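Local coordinates for protein intron-associated endonuclease 1 (PDB 1MK0) that probably cleaves DNA to promote intron homing, as the GIY-YIG catalytic domain of the phage T4 endonuclease I-TevI, at residues W28-H31 against F32-E36; L70-E73 against R74-W78. The protein carries 1 engineered substitution. One frame throughout, in Å; residues are numbered along the deposited sequence.

Contact 1: W28-H31 against F32-E36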
ATOM      1  N   TRP A  28      -8.281   0.663  -1.384  1.00 11.29           N
ATOM      2  CA  TRP A  28      -8.013  -0.765  -1.317  1.00 11.74           C
ATOM      3  C   TRP A  28      -8.761  -1.508  -2.415  1.00 11.64           C
ATOM      4  O   TRP A  28      -8.230  -2.442  -3.010  1.00 10.50           O
ATOM      5  CB  TRP A  28      -8.399  -1.324   0.058  1.00 12.03           C
ATOM      6  CG  TRP A  28      -7.603  -0.736   1.191  1.00 11.80           C
ATOM      7  CD1 TRP A  28      -6.359  -0.179   1.117  1.00 12.85           C
ATOM      8  CD2 TRP A  28      -7.986  -0.680   2.571  1.00 12.03           C
ATOM      9  NE1 TRP A  28      -5.943   0.225   2.365  1.00 12.77           N
ATOM     10  CE2 TRP A  28      -6.922  -0.070   3.276  1.00 13.05           C
ATOM     11  CE3 TRP A  28      -9.123  -1.085   3.282  1.00 13.33           C
ATOM     12  CZ2 TRP A  28      -6.964   0.144   4.658  1.00 13.93           C
ATOM     13  CZ3 TRP A  28      -9.164  -0.872   4.658  1.00 14.84           C
ATOM     14  CH2 TRP A  28      -8.090  -0.262   5.330  1.00 15.37           C
ATOM     15  N   LYS A  29      -9.997  -1.095  -2.675  1.00 11.57           N
ATOM     16  CA  LYS A  29     -10.788  -1.727  -3.718  1.00 12.73           C
ATOM     17  C   LYS A  29     -10.096  -1.510  -5.050  1.00 11.55           C
ATOM     18  O   LYS A  29     -10.034  -2.414  -5.884  1.00 12.58           O
ATOM     19  CB  LYS A  29     -12.199  -1.129  -3.770  1.00 14.55           C
ATOM     20  CG  LYS A  29     -13.085  -1.528  -2.604  1.00 21.74           C
ATOM     21  CD  LYS A  29     -14.515  -1.066  -2.824  1.00 25.12           C
ATOM     22  CE  LYS A  29     -15.434  -1.552  -1.715  1.00 27.71           C
ATOM     23  NZ  LYS A  29     -16.860  -1.202  -1.985  1.00 30.40           N
ATOM     24  N   ARG A  30      -9.561  -0.307  -5.243  1.00 11.44           N
ATOM     25  CA  ARG A  30      -8.876   0.017  -6.490  1.00 10.49           C
ATOM     26  C   ARG A  30      -7.621  -0.825  -6.686  1.00 11.06           C
ATOM     27  O   ARG A  30      -7.309  -1.231  -7.804  1.00 10.81           O
ATOM     28  CB  ARG A  30      -8.515   1.504  -6.538  1.00 10.71           C
ATOM     29  CG  ARG A  30      -7.730   1.897  -7.783  1.00 12.87           C
ATOM     30  CD  ARG A  30      -8.008   3.336  -8.180  1.00 13.35           C
ATOM     31  NE  ARG A  30      -7.578   4.297  -7.172  1.00 14.53           N
ATOM     32  CZ  ARG A  30      -6.387   4.888  -7.155  1.00 17.00           C
ATOM     33  NH1 ARG A  30      -5.493   4.615  -8.096  1.00 17.10           N
ATOM     34  NH2 ARG A  30      -6.096   5.765  -6.203  1.00 18.16           N
ATOM     35  N   HIS A  31      -6.903  -1.086  -5.599  1.00 10.43           N
ATOM     36  CA  HIS A  31      -5.692  -1.898  -5.677  1.00  9.12           C
ATOM     37  C   HIS A  31      -5.986  -3.278  -6.238  1.00 10.09           C
ATOM     38  O   HIS A  31      -5.279  -3.763  -7.115  1.00  9.57           O
ATOM     39  CB  HIS A  31      -5.068  -2.074  -4.294  1.00 10.88           C
ATOM     40  CG  HIS A  31      -4.156  -0.960  -3.895  1.00  9.99           C
ATOM     41  ND1 HIS A  31      -3.005  -0.660  -4.590  1.00 10.44           N
ATOM     42  CD2 HIS A  31      -4.209  -0.092  -2.858  1.00  8.95           C
ATOM     43  CE1 HIS A  31      -2.385   0.344  -3.995  1.00 10.49           C
ATOM     44  NE2 HIS A  31      -3.095   0.706  -2.942  1.00  9.07           N
ATOM     45  N   PHE A  32      -7.024  -3.918  -5.718  1.00 10.40           N
ATOM     46  CA  PHE A  32      -7.354  -5.254  -6.175  1.00 10.95           C
ATOM     47  C   PHE A  32      -7.968  -5.283  -7.565  1.00 10.58           C
ATOM     48  O   PHE A  32      -7.782  -6.251  -8.298  1.00 11.65           O
ATOM     49  CB  PHE A  32      -8.223  -5.949  -5.128  1.00 11.98           C
ATOM     50  CG  PHE A  32      -7.515  -6.142  -3.815  1.00 13.65           C
ATOM     51  CD1 PHE A  32      -6.354  -6.906  -3.747  1.00 14.69           C
ATOM     52  CD2 PHE A  32      -7.971  -5.515  -2.662  1.00 16.63           C
ATOM     53  CE1 PHE A  32      -5.653  -7.040  -2.546  1.00 14.68           C
ATOM     54  CE2 PHE A  32      -7.279  -5.641  -1.456  1.00 18.26           C
ATOM     55  CZ  PHE A  32      -6.117  -6.403  -1.399  1.00 17.38           C
ATOM     56  N   LYS A  33      -8.683  -4.228  -7.945  1.00 10.25           N
ATOM     57  CA  LYS A  33      -9.241  -4.173  -9.293  1.00 10.68           C
ATOM     58  C   LYS A  33      -8.063  -4.076 -10.256  1.00 11.01           C
ATOM     59  O   LYS A  33      -8.053  -4.698 -11.318  1.00 11.94           O
ATOM     60  CB  LYS A  33     -10.141  -2.950  -9.467  1.00 12.71           C
ATOM     61  CG  LYS A  33     -11.512  -3.083  -8.831  1.00 17.85           C
ATOM     62  CD  LYS A  33     -12.405  -1.927  -9.239  1.00 21.81           C
ATOM     63  CE  LYS A  33     -13.806  -2.074  -8.663  1.00 25.89           C
ATOM     64  NZ  LYS A  33     -14.693  -0.955  -9.087  1.00 28.56           N
ATOM     65  N   ASP A  34      -7.065  -3.289  -9.870  1.00 10.36           N
ATOM     66  CA  ASP A  34      -5.874  -3.112 -10.690  1.00  9.51           C
ATOM     67  C   ASP A  34      -5.067  -4.395 -10.811  1.00 11.05           C
ATOM     68  O   ASP A  34      -4.594  -4.739 -11.898  1.00 12.34           O
ATOM     69  CB  ASP A  34      -4.987  -2.006 -10.107  1.00 10.82           C
ATOM     70  CG  ASP A  34      -5.519  -0.616 -10.399  1.00 11.76           C
ATOM     71  OD1 ASP A  34      -6.601  -0.502 -11.018  1.00 11.06           O
ATOM     72  OD2 ASP A  34      -4.849   0.367 -10.014  1.00 11.74           O
ATOM     73  N   LEU A  35      -4.903  -5.099  -9.696  1.00  9.63           N
ATOM     74  CA  LEU A  35      -4.145  -6.345  -9.696  1.00  9.31           C
ATOM     75  C   LEU A  35      -4.814  -7.380 -10.595  1.00 12.01           C
ATOM     76  O   LEU A  35      -4.140  -8.138 -11.293  1.00 12.35           O
ATOM     77  CB  LEU A  35      -4.006  -6.873  -8.263  1.00  8.03           C
ATOM     78  CG  LEU A  35      -3.044  -6.044  -7.401  1.00  7.38           C
ATOM     79  CD1 LEU A  35      -3.231  -6.375  -5.932  1.00  6.32           C
ATOM     80  CD2 LEU A  35      -1.609  -6.313  -7.836  1.00  8.06           C
ATOM     81  N   GLU A  36      -6.141  -7.398 -10.593  1.00 13.98           N
ATOM     82  CA  GLU A  36      -6.871  -8.339 -11.429  1.00 15.56           C
ATOM     83  C   GLU A  36      -6.710  -7.997 -12.909  1.00 16.75           C
ATOM     84  O   GLU A  36      -6.672  -8.891 -13.755  1.00 17.78           O
ATOM     85  CB  GLU A  36      -8.347  -8.355 -11.037  1.00 18.34           C
ATOM     86  CG  GLU A  36      -8.594  -9.004  -9.684  1.00 22.94           C
ATOM     87  CD  GLU A  36     -10.064  -9.068  -9.322  1.00 27.26           C
ATOM     88  OE1 GLU A  36     -10.860  -9.543 -10.159  1.00 29.89           O
ATOM     89  OE2 GLU A  36     -10.420  -8.652  -8.200  1.00 29.57           O
TER
HETATM   90  O   HOH W   1      -5.383   2.953 -10.498  1.00 17.85           O

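Contact 2: L70-E73 against R74-W78. Engineered in segment 74-78: Ala75 (natural residue Glu).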
ATOM      1  N   LEU A  70       2.111  16.421   4.877  1.00 14.18           N
ATOM      2  CA  LEU A  70       1.956  15.411   5.923  1.00 11.92           C
ATOM      3  C   LEU A  70       2.041  13.986   5.395  1.00  9.88           C
ATOM      4  O   LEU A  70       2.760  13.156   5.944  1.00  9.63           O
ATOM      5  CB  LEU A  70       0.608  15.566   6.632  1.00 13.52           C
ATOM      6  CG  LEU A  70       0.266  16.852   7.380  1.00 15.89           C
ATOM      7  CD1 LEU A  70      -1.106  16.685   8.021  1.00 17.37           C
ATOM      8  CD2 LEU A  70       1.316  17.150   8.440  1.00 16.03           C
ATOM      9  N   ILE A  71       1.295  13.713   4.332  1.00 10.37           N
ATOM     10  CA  ILE A  71       1.238  12.376   3.754  1.00 10.35           C
ATOM     11  C   ILE A  71       2.572  11.816   3.283  1.00 10.79           C
ATOM     12  O   ILE A  71       2.924  10.686   3.622  1.00 12.01           O
ATOM     13  CB  ILE A  71       0.224  12.333   2.590  1.00 10.16           C
ATOM     14  CG1 ILE A  71      -1.196  12.497   3.143  1.00 10.88           C
ATOM     15  CG2 ILE A  71       0.352  11.026   1.819  1.00 10.92           C
ATOM     16  CD1 ILE A  71      -1.687  11.314   3.978  1.00 10.91           C
ATOM     17  N   ILE A  72       3.316  12.592   2.506  1.00 10.76           N
ATOM     18  CA  ILE A  72       4.598  12.109   2.012  1.00 11.11           C
ATOM     19  C   ILE A  72       5.561  11.783   3.152  1.00 10.09           C
ATOM     20  O   ILE A  72       6.187  10.721   3.161  1.00  9.83           O
ATOM     21  CB  ILE A  72       5.241  13.131   1.045  1.00 12.48           C
ATOM     22  CG1 ILE A  72       4.387  13.236  -0.225  1.00 14.19           C
ATOM     23  CG2 ILE A  72       6.657  12.709   0.696  1.00 12.87           C
ATOM     24  CD1 ILE A  72       4.899  14.232  -1.241  1.00 18.22           C
ATOM     25  N   GLU A  73       5.664  12.677   4.128  1.00 11.38           N
ATOM     26  CA  GLU A  73       6.565  12.440   5.250  1.00 11.99           C
ATOM     27  C   GLU A  73       6.183  11.199   6.048  1.00 11.05           C
ATOM     28  O   GLU A  73       7.038  10.374   6.372  1.00 11.90           O
ATOM     29  CB  GLU A  73       6.593  13.647   6.185  1.00 12.62           C
ATOM     30  CG  GLU A  73       7.585  13.479   7.327  1.00 16.95           C
ATOM     31  CD  GLU A  73       7.679  14.703   8.215  1.00 18.74           C
ATOM     32  OE1 GLU A  73       7.773  15.825   7.677  1.00 19.20           O
ATOM     33  OE2 GLU A  73       7.672  14.537   9.452  1.00 19.26           O
ATOM     34  N   ARG A  74       4.900  11.066   6.362  1.00 11.01           N
ATOM     35  CA  ARG A  74       4.431   9.923   7.135  1.00 11.01           C
ATOM     36  C   ARG A  74       4.450   8.625   6.339  1.00 10.55           C
ATOM     37  O   ARG A  74       4.711   7.558   6.894  1.00 11.02           O
ATOM     38  CB  ARG A  74       3.026  10.192   7.682  1.00 11.87           C
ATOM     39  CG  ARG A  74       2.986  11.359   8.659  1.00 13.21           C
ATOM     40  CD  ARG A  74       4.029  11.188   9.759  1.00 13.29           C
ATOM     41  NE  ARG A  74       3.735  10.055  10.631  1.00 11.18           N
ATOM     42  CZ  ARG A  74       4.614   9.516  11.471  1.00 14.15           C
ATOM     43  NH1 ARG A  74       5.845   9.998  11.548  1.00 12.69           N
ATOM     44  NH2 ARG A  74       4.257   8.504  12.250  1.00 13.52           N
ATOM     45  N   ALA A  75       4.167   8.707   5.042  1.00 10.30           N
ATOM     46  CA  ALA A  75       4.199   7.512   4.207  1.00 10.23           C
ATOM     47  C   ALA A  75       5.638   6.999   4.164  1.00 10.62           C
ATOM     48  O   ALA A  75       5.886   5.800   4.308  1.00 10.23           O
ATOM     49  CB  ALA A  75       3.713   7.833   2.802  1.00 10.50           C
ATOM     50  N   ASN A  76       6.592   7.908   3.973  1.00  9.20           N
ATOM     51  CA  ASN A  76       7.993   7.501   3.926  1.00 10.09           C
ATOM     52  C   ASN A  76       8.469   6.981   5.268  1.00 10.07           C
ATOM     53  O   ASN A  76       9.318   6.094   5.328  1.00 10.08           O
ATOM     54  CB  ASN A  76       8.886   8.647   3.458  1.00  9.50           C
ATOM     55  CG  ASN A  76       8.862   8.815   1.956  1.00 11.52           C
ATOM     56  OD1 ASN A  76       8.770   7.834   1.217  1.00 12.99           O
ATOM     57  ND2 ASN A  76       8.966  10.052   1.493  1.00 12.41           N
ATOM     58  N   PHE A  77       7.925   7.527   6.351  1.00  9.27           N
ATOM     59  CA  PHE A  77       8.300   7.053   7.674  1.00 10.77           C
ATOM     60  C   PHE A  77       7.954   5.573   7.782  1.00 11.53           C
ATOM     61  O   PHE A  77       8.784   4.760   8.183  1.00 12.20           O
ATOM     62  CB  PHE A  77       7.541   7.802   8.770  1.00 12.36           C
ATOM     63  CG  PHE A  77       7.698   7.182  10.128  1.00 12.48           C
ATOM     64  CD1 PHE A  77       8.873   7.348  10.852  1.00 14.63           C
ATOM     65  CD2 PHE A  77       6.697   6.370  10.654  1.00 12.95           C
ATOM     66  CE1 PHE A  77       9.051   6.712  12.077  1.00 14.47           C
ATOM     67  CE2 PHE A  77       6.863   5.730  11.874  1.00 13.53           C
ATOM     68  CZ  PHE A  77       8.046   5.900  12.589  1.00 15.04           C
ATOM     69  N   TRP A  78       6.719   5.229   7.426  1.00 10.93           N
ATOM     70  CA  TRP A  78       6.274   3.844   7.508  1.00  9.91           C
ATOM     71  C   TRP A  78       6.956   2.907   6.523  1.00 10.77           C
ATOM     72  O   TRP A  78       7.177   1.740   6.841  1.00  9.22           O
ATOM     73  CB  TRP A  78       4.753   3.770   7.363  1.00  9.09           C
ATOM     74  CG  TRP A  78       4.069   4.242   8.611  1.00 10.60           C
ATOM     75  CD1 TRP A  78       3.303   5.363   8.764  1.00 10.08           C
ATOM     76  CD2 TRP A  78       4.153   3.634   9.903  1.00 11.14           C
ATOM     77  NE1 TRP A  78       2.906   5.491  10.076  1.00 10.45           N
ATOM     78  CE2 TRP A  78       3.417   4.441  10.796  1.00 11.91           C
ATOM     79  CE3 TRP A  78       4.784   2.481  10.393  1.00 12.60           C
ATOM     80  CZ2 TRP A  78       3.294   4.135  12.155  1.00 11.17           C
ATOM     81  CZ3 TRP A  78       4.663   2.178  11.743  1.00 13.71           C
ATOM     82  CH2 TRP A  78       3.923   3.003  12.609  1.00 12.89           C
TER
HETATM   83  O   HOH W   2       7.468  12.255  10.758  1.00 18.41           O

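Contact 1: W28-H31 against F32-E36
Arg30 and Asp34 leave the helix side by side through different first torsions: CG of Arg30 lies anti to its own N (chi1 177°), whereas CG of Asp34 sits beside the backbone N (chi1 -77°). The Arg30 chain then bends at chi3, and NH1 stays 4.7 Å from Asp34 OD2, too far for a direct salt bridge. One water spans the gap, lying in the guanidinium plane at its edge; it accepts from Arg30 NH1 at 2.9 Å and donates to Asp34 OD2 at 2.7 Å. The two flat groups are turned 72° apart. The pairing is i to i+4 within helix 24-37 of the GIY-YIG domain, the turn being held by backbone bonds such as Asp34 N to Arg30 O, 2.9 Å, and Leu35 N to His31 O, also 2.9 Å. The bond from Phe32 N to Trp28 O is weak at 3.3 Å, and the Phe32 ring leans obliquely on that same oxygen, CD2 coming within 3.1 Å of Trp28 O. Trp28 and Phe32 both pack on Cys58 of strand 56-63. His31 is buried, and both ring nitrogens are hydrogen-bonded, NE2 with the Tyr6 hydroxyl and ND1 with His40 NE2, which fixes the rotation of the ring.

Contact 2: L70-E73 against R74-W78
Helix 68-81, which packs against strands 4-10 and 16-21 of the GIY-YIG domain, contributes two successive turns here. Ile72 and Asn76 run alongside each other, and Ile72 CG2 touches Asn76 ND2 at 3.6 Å. The amide's other end is fixed elsewhere, OD1 accepting from the backbone N of Ala94. A water links the neighbours Glu73 and Arg74: it donates to Glu73 OE2 at 2.6 Å and accepts from Arg74 NH1 at 2.9 Å, lying in the guanidinium plane. Arg74 bends at both chi2 (-52°) and chi3 (-67°), which swing the chain forward, toward the C-terminal end of the helix, so that NH1 comes to rest 3.6 Å above one face of the Phe77 ring, offset toward its rim. Arg74 NH2 forms a salt bridge with Glu62 OE2, which also accepts from Trp78 NE1. Phe77 in turn sets CE2 over the centre of the Trp78 ring, 3.7 Å above it. Ala75, an engineered replacement of the natural Glu, brings CB within 3.1 Å of Ile71 O, while its N donates to that oxygen at 2.7 Å. Arg74 N likewise donates to Leu70 O, in a helix laid against the three-stranded antiparallel sheet, as in the GIY-YIG fold.

From the N terminus the chain first lays down strands 4-10 and 16-21, then enters helix 24-37, where contact 1 joins consecutive turns. Helix 43-52 and strand 56-63 follow, and the latter completes the three-stranded antiparallel sheet before helix 68-81 supplies contact 2. Each contact spans adjoining segments of one helix, so neither closes a loop; they occur in series, without nesting or crossing. Their centres lie about 22 Å apart on opposite sides of the chain's centre, the nearest atoms about 11 Å from each other. Strand 4-10 provides a common element: Tyr6 hydrogen-bonds His31 and meets Trp28 edge-to-face in contact 1, whereas Ile5 packs against contact 2, tying both helices to the same strand.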